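Local coordinates for protein TetR-family transcriptional regulator (Streptomyces coelicolor, PDB 2G7L) that probably binds operator DNA through an N-terminal helix-turn-helix domain and regulates transcription as a TetR-family dimer, at residues A64-G76 with L110-Y124. Numbering follows the deposited sequence. Where two conformers were deposited one is given.
Sequences AELHAAVLDALLG and LARSALVARPSGENY
Helix 64-74 meets helix 110-116 at 121° between their directions, the axes 8.7 Å apart at closest, and the extended residues after Val116 then follow the first helix toward its C-terminal end, bringing Ala68 and Pro119 within 4.5 Å CA to CA. Helix 64-74 probably corresponds to the one that in TetR-family folds links the DNA-binding region to the C-terminal regulatory domain, and the contact lies at that junction. Leu110 is a knob in a hole formed by His67, Val70, Leu71 and Leu74. Its two methyls divide the work: CD2 lies against His67 CB at 3.6 Å, while CD1 is pressed on Leu74 CD1 at 3.3 Å, closer than two methyls normally sit. The side chains of Leu74 and Leu110 run roughly perpendicular. Leu71 uses its methyls separately: CD1 meets Leu110 CD1, and CD2 lies 3.7 Å from Pro119 CG.

Polar links flank this apolar row. With CG beside its backbone N (chi1 -67°), the His67 ring presents ND1 at its edge to Ser113 OG, 2.9 Å away and nearly straight at 172°; Gln109 also bonds that hydroxyl. A water donates to Ala64 O and Ala117 O, bridging the two backbones. Near the far end, the Asp72 carboxylate faces the start of helix 122-136. Its OD1 accepts weakly from Asn123 N; a bond from Tyr124 N to OD2 is doubtful, because OD2 sits too close to Gly121 in the model. Asn123 returns the grip: its ND2 donates to Asp72 O at 3.1 Å from above the carbonyl plane, and Leu75 N reaches the same oxygen from the opposite face.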
loop_
_atom_site.group_PDB
_atom_site.type_symbol
_atom_site.label_atom_id
_atom_site.label_comp_id
_atom_site.label_asym_id
_atom_site.label_seq_id
_atom_site.Cartn_x
_atom_site.Cartn_y
_atom_site.Cartn_z
ATOM N N ALA A 64 12.453 9.690 1.390
ATOM C CA ALA A 64 11.430 9.163 0.470
ATOM C C ALA A 64 11.496 9.778 -0.931
ATOM O O ALA A 64 11.350 9.044 -1.891
ATOM C CB ALA A 64 9.992 9.250 1.086
ATOM N N GLU A 65 11.764 11.088 -1.031
ATOM C CA GLU A 65 12.048 11.762 -2.301
ATOM C C GLU A 65 13.278 11.178 -2.971
ATOM O O GLU A 65 13.325 11.024 -4.198
ATOM C CB GLU A 65 12.176 13.281 -2.158
ATOM C CG GLU A 65 10.818 14.041 -1.861
ATOM C CD GLU A 65 9.717 13.870 -2.943
ATOM O OE1 GLU A 65 10.054 13.512 -4.103
ATOM O OE2 GLU A 65 8.507 14.103 -2.640
ATOM N N LEU A 66 14.250 10.801 -2.149
ATOM C CA LEU A 66 15.505 10.189 -2.622
ATOM C C LEU A 66 15.224 8.750 -3.101
ATOM O O LEU A 66 15.703 8.337 -4.177
ATOM C CB LEU A 66 16.562 10.180 -1.490
ATOM C CG LEU A 66 17.880 9.414 -1.729
ATOM C CD1 LEU A 66 18.709 10.174 -2.836
ATOM C CD2 LEU A 66 18.716 9.243 -0.402
ATOM N N HIS A 67 14.467 7.972 -2.299
ATOM C CA HIS A 67 14.083 6.612 -2.780
ATOM C C HIS A 67 13.242 6.724 -4.034
ATOM O O HIS A 67 13.431 5.951 -4.954
ATOM C CB HIS A 67 13.370 5.770 -1.723
ATOM C CG HIS A 67 14.242 5.380 -0.570
ATOM N ND1 HIS A 67 13.750 4.751 0.554
ATOM C CD2 HIS A 67 15.567 5.556 -0.353
ATOM C CE1 HIS A 67 14.738 4.548 1.411
ATOM N NE2 HIS A 67 15.847 5.038 0.889
ATOM N N ALA A 68 12.345 7.706 -4.078
ATOM C CA ALA A 68 11.481 7.919 -5.263
ATOM C C ALA A 68 12.316 8.187 -6.562
ATOM O O ALA A 68 12.040 7.587 -7.627
ATOM C CB ALA A 68 10.507 9.020 -5.034
ATOM N N ALA A 69 13.282 9.103 -6.482
ATOM C CA ALA A 69 14.288 9.360 -7.557
ATOM C C ALA A 69 15.039 8.096 -7.960
ATOM O O ALA A 69 15.217 7.823 -9.127
ATOM C CB ALA A 69 15.277 10.418 -7.062
ATOM N N VAL A 70 15.478 7.300 -6.994
ATOM C CA VAL A 70 16.126 6.041 -7.343
ATOM C C VAL A 70 15.140 5.093 -8.003
ATOM O O VAL A 70 15.498 4.304 -8.902
ATOM C CB VAL A 70 16.721 5.360 -6.096
ATOM C CG1 VAL A 70 17.226 3.982 -6.422
ATOM C CG2 VAL A 70 17.879 6.272 -5.485
ATOM N N LEU A 71 13.894 5.084 -7.508
ATOM C CA LEU A 71 12.885 4.223 -8.169
ATOM C C LEU A 71 12.661 4.726 -9.545
ATOM O O LEU A 71 12.608 3.918 -10.494
ATOM C CB LEU A 71 11.548 4.147 -7.389
ATOM C CG LEU A 71 10.465 3.271 -8.027
ATOM C CD1 LEU A 71 10.988 1.866 -8.213
ATOM C CD2 LEU A 71 9.207 3.312 -7.128
ATOM N N ASP A 72 12.520 6.040 -9.698
ATOM C CA ASP A 72 12.356 6.576 -11.053
ATOM C C ASP A 72 13.430 6.109 -12.041
ATOM O O ASP A 72 13.130 5.568 -13.110
ATOM C CB ASP A 72 12.211 8.081 -11.064
ATOM C CG ASP A 72 11.682 8.596 -12.404
ATOM O OD1 ASP A 72 12.446 8.523 -13.376
ATOM O OD2 ASP A 72 10.540 9.105 -12.508
ATOM N N ALA A 73 14.685 6.231 -11.644
ATOM C CA ALA A 73 15.797 5.737 -12.431
ATOM C C ALA A 73 15.545 4.296 -12.886
ATOM O O ALA A 73 15.679 3.985 -14.074
ATOM C CB ALA A 73 17.114 5.812 -11.580
ATOM N N LEU A 74 15.167 3.429 -11.947
ATOM C CA LEU A 74 15.025 1.967 -12.202
ATOM C C LEU A 74 13.855 1.624 -13.144
ATOM O O LEU A 74 13.802 0.545 -13.751
ATOM C CB LEU A 74 14.880 1.208 -10.863
ATOM C CG LEU A 74 16.124 1.212 -9.955
ATOM C CD1 LEU A 74 15.754 1.101 -8.513
ATOM C CD2 LEU A 74 17.073 0.050 -10.305
ATOM N N LEU A 75 12.958 2.592 -13.302
ATOM C CA LEU A 75 11.763 2.467 -14.157
ATOM C C LEU A 75 12.033 2.769 -15.631
ATOM O O LEU A 75 11.120 2.692 -16.455
ATOM C CB LEU A 75 10.642 3.404 -13.652
ATOM C CG LEU A 75 9.567 2.835 -12.714
ATOM C CD1 LEU A 75 10.000 1.559 -12.046
ATOM C CD2 LEU A 75 9.095 3.861 -11.700
ATOM N N GLY A 76 13.274 3.160 -15.961
ATOM C CA GLY A 76 13.674 3.304 -17.353
ATOM C C GLY A 76 13.801 1.934 -18.010
ATOM O O GLY A 76 13.802 1.821 -19.250
ATOM N N LEU A 110 11.617 0.205 -2.020
ATOM C CA LEU A 110 11.171 1.280 -2.925
ATOM C C LEU A 110 9.655 1.355 -3.095
ATOM O O LEU A 110 9.091 2.461 -3.139
ATOM C CB LEU A 110 11.879 1.193 -4.309
ATOM C CG LEU A 110 13.437 1.362 -4.264
ATOM C CD1 LEU A 110 14.005 1.327 -5.692
ATOM C CD2 LEU A 110 13.833 2.651 -3.496
ATOM N N ALA A 111 8.997 0.199 -3.218
ATOM C CA ALA A 111 7.483 0.131 -3.135
ATOM C C ALA A 111 7.005 0.773 -1.827
ATOM O O ALA A 111 6.134 1.660 -1.870
ATOM C CB ALA A 111 6.940 -1.315 -3.247
ATOM N N ARG A 112 7.629 0.403 -0.679
ATOM C CA ARG A 112 7.201 0.978 0.612
ATOM C C ARG A 112 7.324 2.475 0.627
ATOM O O ARG A 112 6.416 3.202 1.094
ATOM C CB ARG A 112 7.962 0.385 1.793
ATOM C CG ARG A 112 7.569 -1.036 2.103
ATOM C CD ARG A 112 8.545 -1.716 3.070
ATOM N NE ARG A 112 8.468 -3.144 2.787
ATOM C CZ ARG A 112 9.133 -4.095 3.424
ATOM N NH1 ARG A 112 9.910 -3.804 4.454
ATOM N NH2 ARG A 112 8.976 -5.354 3.077
ATOM N N SER A 113 8.432 2.982 0.097
ATOM C CA SER A 113 8.630 4.428 0.095
ATOM C C SER A 113 7.777 5.113 -0.941
ATOM O O SER A 113 7.353 6.258 -0.743
ATOM C CB SER A 113 10.109 4.742 -0.157
ATOM O OG SER A 113 10.887 4.236 0.909
ATOM N N ALA A 114 7.524 4.428 -2.056
ATOM C CA ALA A 114 6.628 4.989 -3.128
ATOM C C ALA A 114 5.178 5.297 -2.615
ATOM O O ALA A 114 4.516 6.269 -3.037
ATOM C CB ALA A 114 6.616 4.056 -4.371
ATOM N N LEU A 115 4.747 4.579 -1.588
ATOM C CA LEU A 115 3.474 4.982 -0.931
ATOM C C LEU A 115 3.596 6.245 -0.133
ATOM O O LEU A 115 2.650 6.985 -0.023
ATOM C CB LEU A 115 2.858 3.848 -0.083
ATOM C CG LEU A 115 2.591 2.564 -0.867
ATOM C CD1 LEU A 115 2.630 1.325 0.003
ATOM C CD2 LEU A 115 1.332 2.591 -1.742
ATOM N N VAL A 116 4.769 6.525 0.420
ATOM C CA VAL A 116 4.985 7.792 1.107
ATOM C C VAL A 116 5.192 8.947 0.113
ATOM O O VAL A 116 4.565 10.017 0.225
ATOM C CB VAL A 116 6.200 7.688 2.045
ATOM C CG1 VAL A 116 6.336 8.960 2.878
ATOM C CG2 VAL A 116 6.059 6.493 2.933
ATOM N N ALA A 117 6.073 8.746 -0.879
ATOM C CA ALA A 117 6.233 9.770 -1.957
ATOM C C ALA A 117 6.430 9.059 -3.273
ATOM O O ALA A 117 7.314 8.237 -3.396
ATOM C CB ALA A 117 7.376 10.749 -1.660
ATOM N N ARG A 118 5.519 9.318 -4.226
ATOM C CA ARG A 118 5.598 8.697 -5.525
ATOM C C ARG A 118 6.738 9.345 -6.309
ATOM O O ARG A 118 6.958 10.549 -6.158
ATOM C CB ARG A 118 4.297 8.916 -6.318
ATOM C CG ARG A 118 3.168 7.977 -5.926
ATOM C CD ARG A 118 1.993 8.196 -6.801
ATOM N NE ARG A 118 1.373 9.457 -6.517
ATOM C CZ ARG A 118 0.392 9.993 -7.244
ATOM N NH1 ARG A 118 -0.068 9.362 -8.324
ATOM N NH2 ARG A 118 -0.104 11.179 -6.898
ATOM N N PRO A 119 7.371 8.570 -7.221
ATOM C CA PRO A 119 8.286 9.151 -8.182
ATOM C C PRO A 119 7.659 10.315 -8.951
ATOM O O PRO A 119 6.415 10.448 -9.032
ATOM C CB PRO A 119 8.595 7.985 -9.118
ATOM C CG PRO A 119 8.494 6.807 -8.236
ATOM C CD PRO A 119 7.256 7.119 -7.419
ATOM N N SER A 120 8.531 11.165 -9.498
ATOM C CA SER A 120 8.102 12.319 -10.237
ATOM C C SER A 120 9.064 12.593 -11.405
ATOM O O SER A 120 9.043 13.664 -11.969
ATOM C CB SER A 120 8.018 13.532 -9.315
ATOM O OG SER A 120 9.301 13.859 -8.779
ATOM N N GLY A 121 9.896 11.640 -11.789
ATOM C CA GLY A 121 10.849 11.958 -12.833
ATOM C C GLY A 121 10.321 11.555 -14.176
ATOM O O GLY A 121 9.153 11.159 -14.306
ATOM N N GLU A 122 11.187 11.604 -15.191
ATOM C CA GLU A 122 10.730 11.353 -16.562
ATOM C C GLU A 122 10.173 9.959 -16.825
ATOM O O GLU A 122 9.220 9.803 -17.601
ATOM C CB GLU A 122 11.808 11.683 -17.633
ATOM C CG GLU A 122 11.170 11.855 -19.050
ATOM C CD GLU A 122 9.779 12.582 -19.021
ATOM O OE1 GLU A 122 9.737 13.810 -18.736
ATOM O OE2 GLU A 122 8.730 11.928 -19.299
ATOM N N ASN A 123 10.792 8.962 -16.215
ATOM C CA ASN A 123 10.422 7.589 -16.439
ATOM C C ASN A 123 9.024 7.271 -15.850
ATOM O O ASN A 123 8.282 6.447 -16.407
ATOM C CB ASN A 123 11.475 6.670 -15.854
ATOM C CG ASN A 123 12.828 6.739 -16.631
ATOM O OD1 ASN A 123 12.834 6.808 -17.856
ATOM N ND2 ASN A 123 13.949 6.646 -15.914
ATOM N N TYR A 124 8.677 7.943 -14.749
ATOM C CA TYR A 124 7.422 7.700 -14.054
ATOM C C TYR A 124 6.350 8.416 -14.831
ATOM O O TYR A 124 5.300 7.831 -15.105
ATOM C CB TYR A 124 7.427 8.172 -12.579
ATOM C CG TYR A 124 6.177 7.714 -11.784
ATOM C CD1 TYR A 124 6.017 6.383 -11.421
ATOM C CD2 TYR A 124 5.194 8.601 -11.411
ATOM C CE1 TYR A 124 4.876 5.935 -10.681
ATOM C CE2 TYR A 124 4.046 8.172 -10.666
ATOM C CZ TYR A 124 3.908 6.825 -10.319
ATOM O OH TYR A 124 2.801 6.337 -9.577
HETATM O O HOH W 1 9.649 6.977 -2.514
#